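PDB 2GB7: R.Ecl18kI from Enterobacter cloacae, which recognises the double-stranded DNA sequence 5'-CCNGG-3' and cleaves before its first C, extruding nucleotides from the helix as it binds. Local coordinates for residues Leu178-Thr183 with Met204-Leu209; Glu191-Val196 with Tyr222-Val227. The protein carries 1 engineered substitution. All coordinates share one frame; numbering follows the deposited sequence.

Reading from the N terminus, strand 177-181 enters contact 1 first, helix 191-199 follows, and strand 204-207 returns beside the first strand, closing a beta-alpha-beta unit. Contact 2 opens on that helix, inside the 20-residue connection that contact 1 closes, and is completed only by 222-227, where helix 215-223 gives way to strand 226-230. The two contacts therefore cross along the chain, their segments alternating. Their centres lie 11 Å apart and they share one sheet, since strands 204-207 and 226-230 are neighbours in it. Contact 1 ties two central strands together next to the DNA; contact 2 packs the crossover helix against the next helix-strand turn.

Contact 1 (Leu178-Thr183 with Met204-Leu209); sequences LISAKT and MYLATL. With nucleotides of chain B.
On one face of the sheet S180 sits between M204 and L206. Its CB lies 3.7 Å from M204 SD, while OG, turned anti to the backbone N (chi1 179°), is 3.9 Å from L206 CD1 and hydrogen-bonds L158 O. K182 CG passes obliquely by that same L206 methyl, and its NZ pairs with E191. The other face carries I179, A181, Y205 and A207; A181 CB meets A207 CB at 4.2 Å, and the Y205 ring turns its edge to L178 O, with CD2 3.6 Å away. Parallel bridges at I179-Y205, S180-L206 and A181-A207 join neighbouring strands of the PD-(D/E)XK nuclease fold, one beta-alpha-beta crossover apart. Two of the four backbone bonds in this strand pairing are given by S180 N and K182 N, to Y205 O and A207 O. Past the strands the T208 hydroxyl takes over, donating to K182 O (OG1 to O 2.8 Å), a carbonyl approached 20° out of its plane, while L209 N bonds T183 O. T183 N reaches DC4 OP1 of chain B at 2.8 Å, and T183 OG1, held between N and the carbonyl carbon by chi1 of 53°, bonds DT5 OP1 of chain B at the same length.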
loop_
_atom_site.group_PDB
_atom_site.type_symbol
_atom_site.label_atom_id
_atom_site.label_comp_id
_atom_site.label_asym_id
_atom_site.label_seq_id
_atom_site.Cartn_x
_atom_site.Cartn_y
_atom_site.Cartn_z
ATOM N N LEU F 178 13.871 -18.627 -2.958
ATOM C CA LEU F 178 13.179 -17.454 -3.456
ATOM C C LEU F 178 13.162 -16.403 -2.386
ATOM O O LEU F 178 12.896 -16.704 -1.226
ATOM C CB LEU F 178 11.713 -17.774 -3.793
ATOM C CG LEU F 178 11.497 -18.882 -4.832
ATOM C CD1 LEU F 178 10.015 -19.078 -5.029
ATOM C CD2 LEU F 178 12.182 -18.551 -6.137
ATOM N N ILE F 179 13.431 -15.181 -2.805
ATOM C CA ILE F 179 13.470 -14.034 -1.896
ATOM C C ILE F 179 12.560 -12.914 -2.373
ATOM O O ILE F 179 12.660 -12.485 -3.532
ATOM C CB ILE F 179 14.905 -13.487 -1.751
ATOM C CG1 ILE F 179 15.864 -14.604 -1.315
ATOM C CG2 ILE F 179 14.928 -12.282 -0.777
ATOM C CD1 ILE F 179 17.356 -14.251 -1.512
ATOM N N SER F 180 11.690 -12.468 -1.472
ATOM C CA SER F 180 10.851 -11.252 -1.661
ATOM C C SER F 180 11.332 -10.189 -0.673
ATOM O O SER F 180 12.043 -10.518 0.294
ATOM C CB SER F 180 9.378 -11.569 -1.356
ATOM O OG SER F 180 8.572 -10.387 -1.522
ATOM N N ALA F 181 11.020 -8.922 -0.952
ATOM C CA ALA F 181 11.492 -7.876 -0.053
ATOM C C ALA F 181 10.403 -6.808 0.075
ATOM O O ALA F 181 9.784 -6.473 -0.913
ATOM C CB ALA F 181 12.718 -7.270 -0.622
ATOM N N LYS F 182 10.194 -6.326 1.300
ATOM C CA LYS F 182 9.284 -5.241 1.606
ATOM C C LYS F 182 9.962 -4.433 2.681
ATOM O O LYS F 182 10.259 -4.979 3.729
ATOM C CB LYS F 182 7.950 -5.798 2.143
ATOM C CG LYS F 182 7.135 -6.487 1.052
ATOM C CD LYS F 182 5.775 -6.909 1.581
ATOM C CE LYS F 182 4.989 -7.656 0.474
ATOM N NZ LYS F 182 4.859 -6.859 -0.790
ATOM N N THR F 183 10.207 -3.146 2.439
ATOM C CA THR F 183 10.927 -2.342 3.420
ATOM C C THR F 183 10.172 -2.289 4.745
ATOM O O THR F 183 10.781 -2.415 5.812
ATOM C CB THR F 183 11.179 -0.921 2.889
ATOM O OG1 THR F 183 9.935 -0.347 2.465
ATOM C CG2 THR F 183 12.181 -0.958 1.740
ATOM N N MET F 204 9.250 -19.182 1.112
ATOM C CA MET F 204 9.766 -17.909 0.603
ATOM C C MET F 204 10.384 -17.139 1.752
ATOM O O MET F 204 9.844 -17.082 2.870
ATOM C CB MET F 204 8.671 -17.060 -0.084
ATOM C CG MET F 204 9.195 -16.027 -1.148
ATOM S SD MET F 204 7.928 -14.968 -1.797
ATOM C CE MET F 204 6.584 -16.118 -2.063
ATOM N N TYR F 205 11.496 -16.511 1.449
ATOM C CA TYR F 205 12.130 -15.637 2.443
ATOM C C TYR F 205 11.625 -14.245 2.148
ATOM O O TYR F 205 11.652 -13.814 0.995
ATOM C CB TYR F 205 13.637 -15.671 2.269
ATOM C CG TYR F 205 14.188 -17.035 2.675
ATOM C CD1 TYR F 205 14.781 -17.204 3.912
ATOM C CD2 TYR F 205 14.037 -18.132 1.831
ATOM C CE1 TYR F 205 15.269 -18.448 4.310
ATOM C CE2 TYR F 205 14.462 -19.373 2.221
ATOM C CZ TYR F 205 15.097 -19.520 3.460
ATOM O OH TYR F 205 15.580 -20.754 3.838
ATOM N N LEU F 206 11.196 -13.547 3.198
ATOM C CA LEU F 206 10.635 -12.188 3.094
ATOM C C LEU F 206 11.551 -11.247 3.831
ATOM O O LEU F 206 11.536 -11.178 5.072
ATOM C CB LEU F 206 9.232 -12.144 3.687
ATOM C CG LEU F 206 8.603 -10.745 3.785
ATOM C CD1 LEU F 206 8.562 -10.164 2.386
ATOM C CD2 LEU F 206 7.182 -10.778 4.432
ATOM N N ALA F 207 12.387 -10.570 3.061
ATOM C CA ALA F 207 13.362 -9.641 3.642
ATOM C C ALA F 207 12.669 -8.350 4.028
ATOM O O ALA F 207 11.939 -7.793 3.209
ATOM C CB ALA F 207 14.418 -9.325 2.625
ATOM N N THR F 208 12.964 -7.812 5.218
ATOM C CA THR F 208 12.320 -6.533 5.623
ATOM C C THR F 208 13.190 -5.743 6.558
ATOM O O THR F 208 14.093 -6.295 7.162
ATOM C CB THR F 208 10.923 -6.781 6.308
ATOM O OG1 THR F 208 10.220 -5.536 6.469
ATOM C CG2 THR F 208 11.085 -7.423 7.677
ATOM N N LEU F 209 12.937 -4.432 6.639
ATOM C CA LEU F 209 13.580 -3.586 7.626
ATOM C C LEU F 209 12.637 -3.216 8.770
ATOM O O LEU F 209 13.030 -2.514 9.703
ATOM C CB LEU F 209 14.107 -2.315 6.940
ATOM C CG LEU F 209 15.215 -2.636 5.941
ATOM C CD1 LEU F 209 15.730 -1.422 5.232
ATOM C CD2 LEU F 209 16.384 -3.403 6.598
ATOM P P DC B 4 8.206 -2.197 -0.761
ATOM O OP1 DC B 4 9.535 -2.416 -0.140
ATOM O OP2 DC B 4 7.151 -3.242 -0.644
ATOM O "O5'" DC B 4 7.594 -0.833 -0.211
ATOM C "C5'" DC B 4 8.317 0.383 -0.326
ATOM C "C4'" DC B 4 7.487 1.528 0.206
ATOM O "O4'" DC B 4 6.329 1.704 -0.645
ATOM C "C3'" DC B 4 6.954 1.327 1.626
ATOM O "O3'" DC B 4 6.991 2.565 2.343
ATOM C "C2'" DC B 4 5.511 0.908 1.403
ATOM C "C1'" DC B 4 5.143 1.658 0.133
ATOM N N1 DC B 4 4.103 0.991 -0.664
ATOM C C2 DC B 4 3.023 1.747 -1.156
ATOM O O2 DC B 4 3.013 2.975 -0.986
ATOM N N3 DC B 4 2.022 1.115 -1.807
ATOM C C4 DC B 4 2.071 -0.211 -1.987
ATOM N N4 DC B 4 1.027 -0.799 -2.584
ATOM C C5 DC B 4 3.181 -0.992 -1.549
ATOM C C6 DC B 4 4.165 -0.354 -0.898
ATOM P P DT B 5 8.218 2.873 3.325
ATOM O OP1 DT B 5 8.645 1.593 3.940
ATOM O OP2 DT B 5 7.814 4.005 4.195
ATOM O "O5'" DT B 5 9.383 3.363 2.354
ATOM C "C5'" DT B 5 9.314 4.623 1.679
ATOM C "C4'" DT B 5 9.726 5.733 2.618
ATOM O "O4'" DT B 5 11.021 5.453 3.207
ATOM C "C3'" DT B 5 9.828 7.136 2.009
ATOM O "O3'" DT B 5 9.214 8.068 2.905
ATOM C "C2'" DT B 5 11.329 7.394 1.981
ATOM C "C1'" DT B 5 11.762 6.657 3.233
ATOM N N1 DT B 5 13.193 6.318 3.368
ATOM C C2 DT B 5 13.780 6.551 4.593
ATOM O O2 DT B 5 13.179 7.048 5.533
ATOM N N3 DT B 5 15.098 6.188 4.674
ATOM C C4 DT B 5 15.874 5.637 3.672
ATOM O O4 DT B 5 17.047 5.349 3.897
ATOM C C5 DT B 5 15.199 5.439 2.407
ATOM C C7 DT B 5 15.963 4.865 1.257
ATOM C C6 DT B 5 13.908 5.784 2.322
#

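Contact 2 (Glu191-Val196 with Tyr222-Val227)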
loop_
_atom_site.group_PDB
_atom_site.type_symbol
_atom_site.label_atom_id
_atom_site.label_comp_id
_atom_site.label_asym_id
_atom_site.label_seq_id
_atom_site.Cartn_x
_atom_site.Cartn_y
_atom_site.Cartn_z
ATOM N N GLU F 191 0.136 -10.191 1.074
ATOM C CA GLU F 191 0.340 -10.481 -0.361
ATOM C C GLU F 191 1.215 -11.709 -0.550
ATOM O O GLU F 191 1.120 -12.390 -1.571
ATOM C CB GLU F 191 0.990 -9.284 -1.048
ATOM C CG GLU F 191 0.086 -8.016 -0.954
ATOM C CD GLU F 191 0.779 -6.742 -1.416
ATOM O OE1 GLU F 191 1.991 -6.821 -1.764
ATOM O OE2 GLU F 191 0.109 -5.644 -1.398
ATOM N N VAL F 192 2.097 -11.953 0.418
ATOM C CA VAL F 192 3.125 -12.987 0.248
ATOM C C VAL F 192 2.518 -14.405 0.311
ATOM O O VAL F 192 2.742 -15.150 -0.627
ATOM C CB VAL F 192 4.330 -12.777 1.198
ATOM C CG1 VAL F 192 5.411 -13.767 0.866
ATOM C CG2 VAL F 192 4.889 -11.348 1.019
ATOM N N PRO F 193 1.732 -14.744 1.363
ATOM C CA PRO F 193 1.065 -16.051 1.348
ATOM C C PRO F 193 0.164 -16.224 0.134
ATOM O O PRO F 193 0.032 -17.309 -0.386
ATOM C CB PRO F 193 0.221 -16.026 2.629
ATOM C CG PRO F 193 0.968 -15.197 3.563
ATOM C CD PRO F 193 1.420 -14.045 2.622
ATOM N N GLU F 194 -0.457 -15.147 -0.337
ATOM C CA GLU F 194 -1.282 -15.284 -1.527
ATOM C C GLU F 194 -0.458 -15.790 -2.699
ATOM O O GLU F 194 -0.873 -16.725 -3.400
ATOM C CB GLU F 194 -1.983 -13.946 -1.855
ATOM C CG GLU F 194 -2.908 -14.100 -3.077
ATOM C CD GLU F 194 -2.219 -14.025 -4.417
ATOM O OE1 GLU F 194 -1.169 -13.346 -4.544
ATOM O OE2 GLU F 194 -2.775 -14.628 -5.383
ATOM N N GLU F 195 0.734 -15.237 -2.882
ATOM C CA GLU F 195 1.575 -15.649 -3.991
ATOM C C GLU F 195 2.183 -17.033 -3.769
ATOM O O GLU F 195 2.232 -17.828 -4.703
ATOM C CB GLU F 195 2.633 -14.595 -4.307
ATOM C CG GLU F 195 1.974 -13.377 -4.965
ATOM C CD GLU F 195 1.411 -13.749 -6.341
ATOM O OE1 GLU F 195 2.222 -14.021 -7.250
ATOM O OE2 GLU F 195 0.176 -13.799 -6.521
ATOM N N VAL F 196 2.547 -17.334 -2.527
ATOM C CA VAL F 196 3.068 -18.675 -2.199
ATOM C C VAL F 196 2.029 -19.725 -2.508
ATOM O O VAL F 196 2.298 -20.726 -3.203
ATOM C CB VAL F 196 3.496 -18.719 -0.741
ATOM C CG1 VAL F 196 3.769 -20.162 -0.267
ATOM C CG2 VAL F 196 4.774 -17.949 -0.596
ATOM N N TYR F 222 4.436 -18.047 9.196
ATOM C CA TYR F 222 5.049 -19.352 9.479
ATOM C C TYR F 222 4.205 -20.490 8.933
ATOM O O TYR F 222 4.746 -21.426 8.304
ATOM C CB TYR F 222 5.253 -19.487 10.984
ATOM C CG TYR F 222 5.853 -20.798 11.409
ATOM C CD1 TYR F 222 7.233 -20.994 11.349
ATOM C CD2 TYR F 222 5.043 -21.823 11.861
ATOM C CE1 TYR F 222 7.797 -22.197 11.749
ATOM C CE2 TYR F 222 5.601 -23.031 12.285
ATOM C CZ TYR F 222 6.966 -23.201 12.209
ATOM O OH TYR F 222 7.489 -24.407 12.628
ATOM N N GLU F 223 2.899 -20.410 9.156
ATOM C CA GLU F 223 2.006 -21.480 8.676
ATOM C C GLU F 223 1.987 -21.494 7.159
ATOM O O GLU F 223 1.738 -22.546 6.534
ATOM C CB GLU F 223 0.600 -21.238 9.212
ATOM C CG GLU F 223 -0.403 -22.405 8.940
ATOM C CD GLU F 223 -1.009 -22.404 7.539
ATOM O OE1 GLU F 223 -1.173 -21.304 6.945
ATOM O OE2 GLU F 223 -1.305 -23.517 7.026
ATOM N N ALA F 224 2.224 -20.318 6.564
ATOM C CA ALA F 224 2.286 -20.145 5.114
ATOM C C ALA F 224 3.658 -20.438 4.510
ATOM O O ALA F 224 3.839 -20.311 3.287
ATOM C CB ALA F 224 1.796 -18.726 4.723
ATOM N N ASN F 225 4.602 -20.885 5.353
ATOM C CA ASN F 225 5.976 -21.153 4.946
ATOM C C ASN F 225 6.668 -19.918 4.359
ATOM O O ASN F 225 7.475 -20.006 3.433
ATOM C CB ASN F 225 6.021 -22.346 4.003
ATOM C CG ASN F 225 5.549 -23.587 4.685
ATOM O OD1 ASN F 225 6.177 -24.067 5.630
ATOM N ND2 ASN F 225 4.461 -24.128 4.207
ATOM N N VAL F 226 6.383 -18.782 4.963
ATOM C CA VAL F 226 7.087 -17.544 4.661
ATOM C C VAL F 226 7.891 -17.195 5.902
ATOM O O VAL F 226 7.337 -17.166 7.003
ATOM C CB VAL F 226 6.098 -16.404 4.360
ATOM C CG1 VAL F 226 6.845 -15.104 4.158
ATOM C CG2 VAL F 226 5.296 -16.709 3.095
ATOM N N VAL F 227 9.189 -16.982 5.725
ATOM C CA VAL F 227 10.050 -16.671 6.869
ATOM C C VAL F 227 10.541 -15.260 6.741
ATOM O O VAL F 227 11.086 -14.902 5.703
ATOM C CB VAL F 227 11.276 -17.601 6.925
ATOM C CG1 VAL F 227 12.047 -17.320 8.179
ATOM C CG2 VAL F 227 10.816 -19.038 6.936
#
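V226 meets the crossover helix with both methyls. Its CG2 lies 3.7 Å from V192 CG1 and 3.9 Å from V196 CG2, so this one branch touches valines a helical turn apart, while V226 CG1 packs on V192 CG1 at 3.8 Å. Both valine pairs approach obliquely. In V192 the touching methyl is the one anti to the backbone N (chi1 -173°); in V196 it is the one anti to the carbonyl carbon. Beside them A224 CB rests against the proline ring, 3.8 Å from P193 CB and equally far from P193 CG, and V196 CG1 comes within 3.6 Å of A224 O.

The second shell sets these groups in place. On the helix side V196 N bonds V192 O at 2.9 Å, fixing the spacing of the two valines. Across from it, helix 215-223 ends in a Schellman motif: N225, with positive phi (59°), turns the chain so that A224 and V226 both point their CB atoms at helix 191-199. M204 and L206 of strand 204-207 extend the apolar layer, and L221 touches both P193 and V226. Across the dimer, P193 packs on E194 of the second subunit.

No hydrogen bond joins the two segments, and the five touching residues are all buried, which implies that van der Waals and hydrophobic packing hold this helix against the turn.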